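Long-range contacts in dinoflagellate luciferase (PDB 1VPR), which catalyses the oxygen-dependent, light-emitting oxidation of dinoflagellate luciferin, the present chain being the third of three homologous luciferase domains: residues 101-106 / 276-281; 288-293 / 301-306; 156-161 / 256-261; 250-255 / 262-267. All coordinates share one frame; numbering follows the deposited sequence.

Contact 1 of 4, residues 101-106 / 276-281; sequences DSDRTL and ERRAFP
The hydroxyl oxygen OG1 of Thr-105 accepts two hydrogen bonds from Arg-278 and gives one to its own loop. The guanidinium comes end-on: NH2 of Arg-278 donates to Thr-105 OG1 over 2.8 Å, and NH1 of Arg-278 adds a second bond of 3.1 Å to the same Thr-105 OG1. Both bonds lie near the guanidinium plane. Arg-278 NH1 also reaches Thr-105 O at 3.0 Å, but from above the carbonyl plane. In turn Thr-105 OG1 donates to Asp-103 OD1 over 2.6 Å, and this oxygen also takes the backbone N of Thr-105, closing an Asx turn. Asp-103 OD2 stands over one face of the guanidinium, 3.7 Å from Arg-278 NH2, with the carboxylate plane turned by 83°; the salt bridge is long and purely electrostatic. Asp-103 OD2 also pairs with Arg-289. Along its other edge Arg-278 is held within its own strand, NE meeting the syn lone pair of Glu-276 OE2 at 2.6 Å; the bend at chi3 (71°) turns NE to that side. Leu-106 CD2 closes against Glu-276 CD at 3.5 Å. Glu-276 OE1 has further partners in Arg-259 and the backbone N of Cys-107. The contact places the loop joining helix 87-100 to helix 107-111 against strand 271-282, while Leu-106 extends onto Ala-291 of strand 285-294 and Ile-298 of strand 297-307.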
# COMPACT_ATOMS: atom_id res chain seq x y z
N ASP A 101 -1.61 20.46 -6.79
CA ASP A 101 -2.15 20.53 -8.15
C ASP A 101 -1.28 21.26 -9.17
O ASP A 101 -1.41 21.02 -10.37
CB ASP A 101 -3.53 21.17 -8.16
CG ASP A 101 -4.54 20.35 -7.41
OD1 ASP A 101 -4.67 19.14 -7.73
OD2 ASP A 101 -5.19 20.90 -6.50
N SER A 102 -0.39 22.13 -8.69
CA SER A 102 0.50 22.90 -9.57
C SER A 102 1.91 22.36 -9.58
O SER A 102 2.77 22.89 -10.30
CB SER A 102 0.56 24.35 -9.11
OG SER A 102 -0.74 24.83 -8.85
N ASP A 103 2.16 21.31 -8.80
CA ASP A 103 3.50 20.74 -8.71
C ASP A 103 3.94 20.08 -10.01
O ASP A 103 3.34 19.10 -10.45
CB ASP A 103 3.57 19.72 -7.57
CG ASP A 103 5.00 19.38 -7.17
OD1 ASP A 103 5.93 19.53 -8.02
OD2 ASP A 103 5.21 18.93 -6.02
N ARG A 104 5.00 20.59 -10.61
CA ARG A 104 5.50 20.05 -11.87
C ARG A 104 6.75 19.21 -11.68
O ARG A 104 7.46 18.92 -12.64
CB ARG A 104 5.78 21.19 -12.87
CG ARG A 104 4.57 22.10 -13.16
CD ARG A 104 3.33 21.30 -13.59
NE ARG A 104 2.16 22.17 -13.69
CZ ARG A 104 0.90 21.76 -13.61
NH1 ARG A 104 0.62 20.47 -13.41
NH2 ARG A 104 -0.10 22.64 -13.70
N THR A 105 7.02 18.80 -10.44
CA THR A 105 8.21 17.99 -10.18
C THR A 105 7.87 16.52 -9.97
O THR A 105 8.70 15.75 -9.49
CB THR A 105 8.98 18.46 -8.91
OG1 THR A 105 8.16 18.23 -7.76
CG2 THR A 105 9.31 19.98 -8.98
N LEU A 106 6.65 16.12 -10.32
CA LEU A 106 6.24 14.72 -10.13
C LEU A 106 6.96 13.73 -11.02
O LEU A 106 7.41 14.07 -12.13
CB LEU A 106 4.74 14.58 -10.35
CG LEU A 106 3.93 15.21 -9.25
CD1 LEU A 106 2.49 15.29 -9.73
CD2 LEU A 106 4.04 14.39 -7.98
N GLU A 276 4.60 7.92 -6.44
CA GLU A 276 5.79 8.42 -5.75
C GLU A 276 5.42 8.75 -4.31
O GLU A 276 4.23 9.01 -4.00
CB GLU A 276 6.37 9.70 -6.40
CG GLU A 276 5.49 10.95 -6.36
CD GLU A 276 6.33 12.21 -6.44
OE1 GLU A 276 6.97 12.41 -7.50
OE2 GLU A 276 6.38 12.98 -5.45
N ARG A 277 6.42 8.69 -3.43
CA ARG A 277 6.25 9.10 -2.04
C ARG A 277 7.46 9.97 -1.79
O ARG A 277 8.57 9.54 -2.08
CB ARG A 277 6.27 7.95 -1.04
CG ARG A 277 4.94 7.17 -0.94
CD ARG A 277 5.12 5.86 -0.17
NE ARG A 277 3.82 5.25 0.10
CZ ARG A 277 3.66 4.03 0.61
NH1 ARG A 277 4.72 3.29 0.90
NH2 ARG A 277 2.43 3.53 0.80
N ARG A 278 7.25 11.17 -1.25
CA ARG A 278 8.35 12.06 -0.94
C ARG A 278 8.16 12.65 0.44
O ARG A 278 7.02 12.95 0.85
CB ARG A 278 8.48 13.19 -1.98
CG ARG A 278 7.39 14.24 -2.00
CD ARG A 278 7.74 15.40 -2.94
NE ARG A 278 7.69 15.00 -4.35
CZ ARG A 278 7.96 15.82 -5.37
NH1 ARG A 278 7.88 15.37 -6.61
NH2 ARG A 278 8.33 17.09 -5.16
N ALA A 279 9.26 12.80 1.17
CA ALA A 279 9.24 13.37 2.51
C ALA A 279 9.87 14.76 2.44
O ALA A 279 10.90 14.93 1.80
CB ALA A 279 10.03 12.49 3.48
N PHE A 280 9.28 15.73 3.12
CA PHE A 280 9.81 17.10 3.12
C PHE A 280 9.31 17.84 4.35
O PHE A 280 8.27 17.49 4.92
CB PHE A 280 9.39 17.83 1.83
CG PHE A 280 7.92 17.77 1.57
CD1 PHE A 280 7.06 18.72 2.13
CD2 PHE A 280 7.37 16.73 0.83
CE1 PHE A 280 5.68 18.63 1.96
CE2 PHE A 280 5.99 16.62 0.65
CZ PHE A 280 5.14 17.58 1.22
N PRO A 281 10.03 18.88 4.79
CA PRO A 281 9.60 19.62 5.97
C PRO A 281 8.61 20.75 5.69
O PRO A 281 8.57 21.30 4.58
CB PRO A 281 10.92 20.15 6.52
CG PRO A 281 11.65 20.52 5.24
CD PRO A 281 11.36 19.32 4.33

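Contact 2 of 4, residues 288-293 / 301-306; sequences MRQATE and VFYVKV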
# COMPACT_ATOMS: atom_id res chain seq x y z
N MSE A 288 4.85 13.64 4.40
CA MSE A 288 5.10 12.73 3.31
C MSE A 288 3.92 12.87 2.38
O MSE A 288 2.77 12.81 2.81
CB MSE A 288 5.18 11.26 3.79
CG MSE A 288 5.12 10.29 2.61
SE MSE A 288 5.36 8.42 3.10
CE MSE A 288 7.20 8.43 3.17
N ARG A 289 4.20 13.07 1.09
CA ARG A 289 3.12 13.15 0.13
C ARG A 289 3.21 11.97 -0.80
O ARG A 289 4.24 11.70 -1.40
CB ARG A 289 3.17 14.45 -0.70
CG ARG A 289 1.98 14.53 -1.68
CD ARG A 289 2.11 15.71 -2.66
NE ARG A 289 3.25 15.55 -3.57
CZ ARG A 289 3.81 16.55 -4.27
NH1 ARG A 289 4.84 16.31 -5.06
NH2 ARG A 289 3.34 17.79 -4.15
N GLN A 290 2.10 11.24 -0.89
CA GLN A 290 2.01 10.08 -1.78
C GLN A 290 1.14 10.51 -2.97
O GLN A 290 0.05 11.04 -2.79
CB GLN A 290 1.31 8.95 -1.01
CG GLN A 290 1.07 7.67 -1.79
CD GLN A 290 0.45 6.61 -0.91
OE1 GLN A 290 1.03 6.22 0.11
NE2 GLN A 290 -0.73 6.14 -1.30
N ALA A 291 1.62 10.27 -4.19
CA ALA A 291 0.86 10.65 -5.37
C ALA A 291 0.77 9.44 -6.29
O ALA A 291 1.80 8.95 -6.78
CB ALA A 291 1.57 11.83 -6.09
N THR A 292 -0.45 8.97 -6.52
CA THR A 292 -0.70 7.80 -7.37
C THR A 292 -1.49 8.21 -8.61
O THR A 292 -2.50 8.91 -8.50
CB THR A 292 -1.51 6.76 -6.63
OG1 THR A 292 -0.89 6.49 -5.36
CG2 THR A 292 -1.59 5.46 -7.43
N GLU A 293 -1.06 7.73 -9.77
CA GLU A 293 -1.73 8.10 -11.02
C GLU A 293 -2.05 6.95 -11.96
O GLU A 293 -1.27 6.01 -12.12
CB GLU A 293 -0.88 9.13 -11.79
CG GLU A 293 -1.58 9.79 -13.00
CD GLU A 293 -1.47 9.00 -14.31
OE1 GLU A 293 -2.07 9.47 -15.32
OE2 GLU A 293 -0.79 7.94 -14.35
N VAL A 301 -2.22 11.36 -1.08
CA VAL A 301 -2.39 10.95 0.31
C VAL A 301 -1.29 11.72 1.03
O VAL A 301 -0.15 11.76 0.56
CB VAL A 301 -2.17 9.40 0.52
CG1 VAL A 301 -2.30 9.07 2.02
CG2 VAL A 301 -3.21 8.62 -0.27
N PHE A 302 -1.64 12.39 2.13
CA PHE A 302 -0.65 13.12 2.92
C PHE A 302 -0.56 12.53 4.31
O PHE A 302 -1.60 12.19 4.92
CB PHE A 302 -1.01 14.61 3.07
CG PHE A 302 -0.82 15.41 1.81
CD1 PHE A 302 -1.79 15.41 0.81
CD2 PHE A 302 0.34 16.16 1.61
CE1 PHE A 302 -1.62 16.14 -0.36
CE2 PHE A 302 0.52 16.89 0.45
CZ PHE A 302 -0.46 16.88 -0.53
N TYR A 303 0.67 12.43 4.83
CA TYR A 303 0.94 11.90 6.17
C TYR A 303 1.86 12.87 6.88
O TYR A 303 2.69 13.54 6.25
CB TYR A 303 1.70 10.56 6.12
CG TYR A 303 1.17 9.51 5.16
CD1 TYR A 303 1.53 9.51 3.81
CD2 TYR A 303 0.40 8.46 5.63
CE1 TYR A 303 1.13 8.48 2.95
CE2 TYR A 303 -0.00 7.41 4.78
CZ TYR A 303 0.37 7.43 3.45
OH TYR A 303 0.02 6.36 2.64
N VAL A 304 1.74 12.93 8.20
CA VAL A 304 2.63 13.78 8.98
C VAL A 304 3.45 12.82 9.87
O VAL A 304 2.92 11.84 10.40
CB VAL A 304 1.86 14.83 9.83
CG1 VAL A 304 0.91 14.13 10.85
CG2 VAL A 304 2.85 15.71 10.57
N LYS A 305 4.74 13.09 10.01
CA LYS A 305 5.59 12.21 10.81
C LYS A 305 5.41 12.46 12.31
O LYS A 305 5.69 13.55 12.82
CB LYS A 305 7.06 12.39 10.41
CG LYS A 305 7.87 11.15 10.69
CD LYS A 305 9.34 11.34 10.47
CE LYS A 305 10.04 10.01 10.58
NZ LYS A 305 11.50 10.14 10.29
N VAL A 306 4.92 11.45 13.04
CA VAL A 306 4.69 11.62 14.47
C VAL A 306 5.83 11.03 15.31
O VAL A 306 5.97 11.35 16.50
CB VAL A 306 3.30 11.04 14.89
CG1 VAL A 306 2.17 11.80 14.15
CG2 VAL A 306 3.22 9.54 14.57
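Met-288, Arg-289 and Gln-290 pair with Tyr-303, Phe-302 and Val-301 in an antiparallel beta hairpin, part of the barrel that places this domain in the calycin superfamily. Strands 285-294 and 297-307 form it, and the short segments run at 164° to each other, 4.8 Å apart at their axes. Met-288 with Tyr-303 and Gln-290 with Val-301 are hydrogen-bonded pairs; between them Arg-289 and Phe-302 form a non-hydrogen-bonded one. The shortest backbone bond runs from Gln-290 N to Val-301 O, 2.7 Å long.

On the face shared by Met-288, Gln-290, Val-301 and Tyr-303, the tyrosine ring leans across to the opposite strand. Its hydroxyl, Tyr-303 OH, donates to Gln-290 OE1 over 2.7 Å, from above the amide plane. Gln-290 OE1 sits at the edge of the ring and also accepts from Arg-277 NE, so this buried oxygen has two donors. A phenylalanine in place of Tyr-303 would probably leave Gln-290 OE1 without one of these donors and the amide freer to turn. Beside the same ring, the selenium of selenomethionine Met-288 makes an oblique Met-aromatic contact, SE lying 4.7 Å from the ring centroid of Tyr-303.

The other face carries Arg-289 and Phe-302. Arg-289 runs alongside the phenyl ring, its chain leaving opposite the backbone N (chi1 -178°), before its guanidinium reaches Asp-103 in a salt bridge. The methylene makes a CH-pi contact: Arg-289 CG stands over one face of Phe-302, 3.9 Å from the ring centroid.

Contact 3 of 4, residues 156-161 / 256-261; sequences PKTNPL and EEYRKI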
# COMPACT_ATOMS: atom_id res chain seq x y z
N PRO A 156 19.77 5.40 0.06
CA PRO A 156 19.54 6.53 0.96
C PRO A 156 20.50 6.47 2.13
O PRO A 156 20.78 5.39 2.66
CB PRO A 156 18.08 6.35 1.37
CG PRO A 156 17.47 5.86 0.05
CD PRO A 156 18.49 4.78 -0.33
N LYS A 157 21.01 7.63 2.53
CA LYS A 157 21.98 7.67 3.62
C LYS A 157 21.40 7.97 5.00
O LYS A 157 21.95 7.52 6.02
CB LYS A 157 23.07 8.72 3.32
CG LYS A 157 23.74 8.59 1.95
CD LYS A 157 24.34 7.21 1.74
CE LYS A 157 25.07 7.13 0.40
NZ LYS A 157 24.24 7.64 -0.75
N THR A 158 20.31 8.71 5.06
CA THR A 158 19.76 9.06 6.36
C THR A 158 18.49 8.32 6.79
O THR A 158 17.94 8.65 7.84
CB THR A 158 19.49 10.58 6.44
OG1 THR A 158 18.43 10.94 5.54
CG2 THR A 158 20.75 11.37 6.06
N ASN A 159 18.02 7.35 6.01
CA ASN A 159 16.80 6.60 6.34
C ASN A 159 15.67 7.52 6.81
O ASN A 159 15.09 7.33 7.89
CB ASN A 159 17.11 5.58 7.43
CG ASN A 159 18.20 4.64 7.03
OD1 ASN A 159 18.24 4.16 5.90
ND2 ASN A 159 19.10 4.35 7.96
N PRO A 160 15.32 8.52 5.99
CA PRO A 160 14.28 9.49 6.31
C PRO A 160 12.85 8.97 6.44
O PRO A 160 12.01 9.64 7.04
CB PRO A 160 14.43 10.52 5.19
CG PRO A 160 14.83 9.67 4.03
CD PRO A 160 15.86 8.76 4.64
N LEU A 161 12.56 7.81 5.87
CA LEU A 161 11.22 7.22 5.94
C LEU A 161 10.98 6.46 7.24
O LEU A 161 9.83 6.20 7.62
CB LEU A 161 11.03 6.26 4.77
CG LEU A 161 11.46 6.79 3.40
CD1 LEU A 161 11.23 5.73 2.33
CD2 LEU A 161 10.69 8.05 3.09
N GLU A 256 16.59 8.54 -4.88
CA GLU A 256 16.97 9.81 -4.28
C GLU A 256 16.92 9.70 -2.79
O GLU A 256 16.38 8.73 -2.26
CB GLU A 256 15.98 10.87 -4.70
CG GLU A 256 15.95 11.16 -6.18
CD GLU A 256 14.70 11.92 -6.58
OE1 GLU A 256 14.16 12.68 -5.75
OE2 GLU A 256 14.27 11.76 -7.74
N GLU A 257 17.44 10.70 -2.08
CA GLU A 257 17.43 10.59 -0.64
C GLU A 257 16.04 10.70 -0.01
O GLU A 257 15.74 9.98 0.95
CB GLU A 257 18.32 11.66 -0.01
CG GLU A 257 18.40 11.56 1.50
CD GLU A 257 19.23 10.38 1.98
OE1 GLU A 257 19.16 10.09 3.20
OE2 GLU A 257 19.95 9.75 1.16
N TYR A 258 15.19 11.57 -0.55
CA TYR A 258 13.89 11.79 0.05
C TYR A 258 12.67 11.43 -0.76
O TYR A 258 11.56 11.86 -0.42
CB TYR A 258 13.77 13.25 0.48
CG TYR A 258 14.85 13.66 1.46
CD1 TYR A 258 15.99 14.35 1.04
CD2 TYR A 258 14.75 13.33 2.82
CE1 TYR A 258 17.01 14.70 1.94
CE2 TYR A 258 15.77 13.68 3.73
CZ TYR A 258 16.90 14.36 3.27
OH TYR A 258 17.90 14.71 4.16
N ARG A 259 12.84 10.67 -1.83
CA ARG A 259 11.71 10.29 -2.65
C ARG A 259 11.77 8.86 -3.17
O ARG A 259 12.82 8.38 -3.57
CB ARG A 259 11.58 11.25 -3.87
CG ARG A 259 10.40 10.87 -4.76
CD ARG A 259 10.04 11.93 -5.81
NE ARG A 259 11.15 12.19 -6.71
CZ ARG A 259 11.00 12.71 -7.92
NH1 ARG A 259 9.79 13.01 -8.37
NH2 ARG A 259 12.07 12.95 -8.68
N LYS A 260 10.63 8.18 -3.15
CA LYS A 260 10.56 6.84 -3.71
C LYS A 260 9.68 6.96 -4.94
O LYS A 260 8.72 7.75 -4.96
CB LYS A 260 9.86 5.85 -2.77
CG LYS A 260 10.58 5.56 -1.47
CD LYS A 260 9.87 4.38 -0.80
CE LYS A 260 8.39 4.72 -0.49
NZ LYS A 260 7.73 3.59 0.20
N ILE A 261 10.01 6.20 -5.97
CA ILE A 261 9.22 6.20 -7.21
C ILE A 261 8.94 4.74 -7.56
O ILE A 261 9.84 3.90 -7.55
CB ILE A 261 9.97 6.86 -8.39
CG1 ILE A 261 10.26 8.32 -8.04
CG2 ILE A 261 9.11 6.80 -9.66
CD1 ILE A 261 11.10 9.05 -9.08
O HOH W 1 17.51 13.16 6.58
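Glu-257, in the hairpin turn between strands 247-253 and 259-266, pushes its carboxylate into a bend of the loop 156-161. Two successive backbone amides receive it, each on a syn lone pair: Lys-157 N donates to Glu-257 OE2 at 2.7 Å, and Thr-158 N to Glu-257 OE1 at 2.6 Å. The anti lone pair of the latter oxygen is used as well, since the hydroxyl of Thr-158 donates from OG1 to Glu-257 OE1 over 2.6 Å. OE2 has a further donor in the hydroxyl of Tyr-154, so each oxygen accepts two hydrogen bonds and the carboxylate is held against rotation. A fold of the side chain at chi2 (73°) brings the carboxylate up to the amides of the loop. Were Glu-257 cut back to an alanine, the amides of Lys-157 and Thr-158 would probably lose their common acceptor and the loop its fastening to the turn.

In the fold, this joins the connection leading into barrel strand 163-169 to the turn of hairpin 247-253/259-266, which is not next to that strand in the sheet; Pro-160 also packs on Gln-211 of strand 206-212. Next to the carboxylate, Tyr-258 meets the loop in two ways. Pro-160 CB touches the ring obliquely, 3.7 Å from Tyr-258 CD2, and a water donating to Thr-158 OG1 at 2.6 Å also bonds Tyr-258 OH. Deeper in, Leu-161 CD1 packs on the aliphatic part of Lys-260, 3.7 Å from CD of that lysine, whose ammonium end makes a cation-pi contact with Trp-252.

Contact 4 of 4, residues 250-255 / 262-267; sequences GVWVLP and GFFWEM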
# COMPACT_ATOMS: atom_id res chain seq x y z
N GLY A 250 4.10 -5.06 -7.68
CA GLY A 250 4.69 -3.75 -7.85
C GLY A 250 6.12 -3.67 -7.41
O GLY A 250 6.68 -4.64 -6.91
N VAL A 251 6.70 -2.48 -7.55
CA VAL A 251 8.09 -2.23 -7.23
C VAL A 251 8.26 -0.81 -6.71
O VAL A 251 7.59 0.09 -7.20
CB VAL A 251 8.99 -2.32 -8.52
CG1 VAL A 251 10.37 -1.79 -8.22
CG2 VAL A 251 9.07 -3.76 -9.03
N TRP A 252 9.15 -0.62 -5.74
CA TRP A 252 9.48 0.72 -5.26
C TRP A 252 10.95 0.86 -5.61
O TRP A 252 11.74 -0.09 -5.44
CB TRP A 252 9.41 0.88 -3.73
CG TRP A 252 8.07 1.13 -3.17
CD1 TRP A 252 7.38 0.32 -2.32
CD2 TRP A 252 7.25 2.29 -3.36
NE1 TRP A 252 6.19 0.89 -1.98
CE2 TRP A 252 6.09 2.11 -2.60
CE3 TRP A 252 7.40 3.46 -4.12
CZ2 TRP A 252 5.06 3.06 -2.56
CZ3 TRP A 252 6.39 4.40 -4.08
CH2 TRP A 252 5.23 4.20 -3.30
N VAL A 253 11.32 2.03 -6.11
CA VAL A 253 12.72 2.32 -6.39
C VAL A 253 13.04 3.51 -5.48
O VAL A 253 12.19 4.38 -5.27
CB VAL A 253 12.94 2.74 -7.87
CG1 VAL A 253 14.47 2.98 -8.12
CG2 VAL A 253 12.41 1.61 -8.81
N LEU A 254 14.24 3.55 -4.93
CA LEU A 254 14.66 4.63 -4.03
C LEU A 254 15.88 5.27 -4.72
O LEU A 254 17.02 5.06 -4.33
CB LEU A 254 15.04 4.04 -2.66
CG LEU A 254 13.94 3.68 -1.64
CD1 LEU A 254 12.77 2.96 -2.29
CD2 LEU A 254 14.56 2.80 -0.56
N PRO A 255 15.63 6.10 -5.74
CA PRO A 255 16.67 6.77 -6.53
C PRO A 255 17.23 8.04 -5.94
O PRO A 255 18.24 8.57 -6.44
CB PRO A 255 15.93 7.07 -7.82
CG PRO A 255 14.60 7.59 -7.23
CD PRO A 255 14.29 6.55 -6.18
N GLY A 262 7.69 4.43 -7.88
CA GLY A 262 7.37 3.04 -8.17
C GLY A 262 6.12 2.88 -9.01
O GLY A 262 5.61 3.85 -9.58
N PHE A 263 5.63 1.67 -9.08
CA PHE A 263 4.43 1.42 -9.86
C PHE A 263 3.85 0.12 -9.34
O PHE A 263 4.58 -0.67 -8.72
CB PHE A 263 4.78 1.24 -11.34
CG PHE A 263 5.66 0.07 -11.60
CD1 PHE A 263 7.05 0.16 -11.41
CD2 PHE A 263 5.11 -1.15 -11.99
CE1 PHE A 263 7.86 -0.95 -11.61
CE2 PHE A 263 5.93 -2.27 -12.19
CZ PHE A 263 7.29 -2.17 -12.00
N PHE A 264 2.57 -0.10 -9.60
CA PHE A 264 1.90 -1.32 -9.19
C PHE A 264 0.98 -1.76 -10.30
O PHE A 264 0.15 -0.98 -10.75
CB PHE A 264 1.06 -1.13 -7.92
CG PHE A 264 1.87 -0.90 -6.69
CD1 PHE A 264 2.33 0.37 -6.38
CD2 PHE A 264 2.26 -1.97 -5.89
CE1 PHE A 264 3.18 0.57 -5.30
CE2 PHE A 264 3.10 -1.78 -4.81
CZ PHE A 264 3.57 -0.51 -4.52
N TRP A 265 1.12 -3.01 -10.73
CA TRP A 265 0.28 -3.58 -11.76
C TRP A 265 -0.92 -4.20 -11.07
O TRP A 265 -0.76 -5.12 -10.27
CB TRP A 265 1.00 -4.69 -12.52
CG TRP A 265 1.90 -4.19 -13.60
CD1 TRP A 265 3.26 -4.10 -13.56
CD2 TRP A 265 1.51 -3.73 -14.90
NE1 TRP A 265 3.75 -3.61 -14.76
CE2 TRP A 265 2.69 -3.37 -15.60
CE3 TRP A 265 0.27 -3.58 -15.55
CZ2 TRP A 265 2.67 -2.88 -16.91
CZ3 TRP A 265 0.26 -3.09 -16.87
CH2 TRP A 265 1.44 -2.75 -17.52
N GLU A 266 -2.11 -3.70 -11.37
CA GLU A 266 -3.35 -4.22 -10.79
C GLU A 266 -3.76 -5.29 -11.81
O GLU A 266 -4.31 -4.97 -12.88
CB GLU A 266 -4.39 -3.10 -10.70
CG GLU A 266 -5.74 -3.50 -10.11
CD GLU A 266 -6.69 -2.31 -10.08
OE1 GLU A 266 -7.11 -1.88 -11.18
OE2 GLU A 266 -7.00 -1.81 -8.96
N MSE A 267 -3.49 -6.55 -11.47
CA MSE A 267 -3.71 -7.65 -12.37
C MSE A 267 -5.11 -7.87 -12.91
O MSE A 267 -5.27 -8.27 -14.06
CB MSE A 267 -3.18 -8.94 -11.73
CG MSE A 267 -1.69 -8.90 -11.34
SE MSE A 267 -0.56 -8.36 -12.81
CE MSE A 267 -1.24 -9.60 -14.14
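Phe-264, Val-251 and Gly-250 bury the most surface here, and each meets the opposite strand in its own way. Phe-264 lies across from Gly-250 in a non-hydrogen-bonded pair whose CA atoms are only 3.9 Å apart. Its ring leans toward the glycine, Phe-264 CD2 standing 3.6 Å from Gly-250 CA, an arrangement reminiscent of the aromatic rescue of glycine in antiparallel sheets. A beta carbon on Gly-250 would collide with that ring and with Phe-263 O, so the close approach depends on the missing side chain.

The far end of the Phe-264 ring goes to Trp-252, in a T-shaped stack: the phenyl edge points at the indole face, the planes are 80° apart, and the centroids of the phenyl and the five-membered ring are 5.6 Å apart. Phe-264 CZ comes within 3.9 Å of Trp-252 NE1. The indole also lies beside Gly-262, the second glycine facing an aromatic residue; Gly-262 CA is 3.1 Å from Val-251 O.

Val-251 forms the hydrogen-bonded pair with Phe-263, its N donating to Phe-263 O at 3.0 Å and its O accepting in return. On the opposite face from Trp-252 and Phe-264, the ring of Phe-263, its CG set between the backbone N and the carbonyl carbon (chi1 63°), lies alongside the valine with CE1 3.6 Å from Val-251 CB. Trp-232 and His-200 extend the aromatic group around Trp-252 and Phe-264. Strands 247-253 and 259-266 thus make a closely paired antiparallel hairpin, the up-and-down connection characteristic of calycin barrels, to which the fatty acid binding proteins also belong.

Overall arrangement
All four contacts reach one antiparallel sheet, in which strands 247-253, 259-266, 271-282, 285-294 and 297-307 follow one another as in an up-and-down calycin barrel. Contacts 4 and 2 are hairpins within it, their centres about 16 Å apart; contacts 1 and 3 bring loops from earlier in the chain onto the strands and turn between them. Contacts 3 and 4 share strand 259-266 and alternate along the sequence, and both lie within the loop closed by contact 1. Contact 2 closes last, with its centre about 9 Å from that of contact 1. Together they show how a barrel built largely of hairpins is tied to the rest of the luciferase domain.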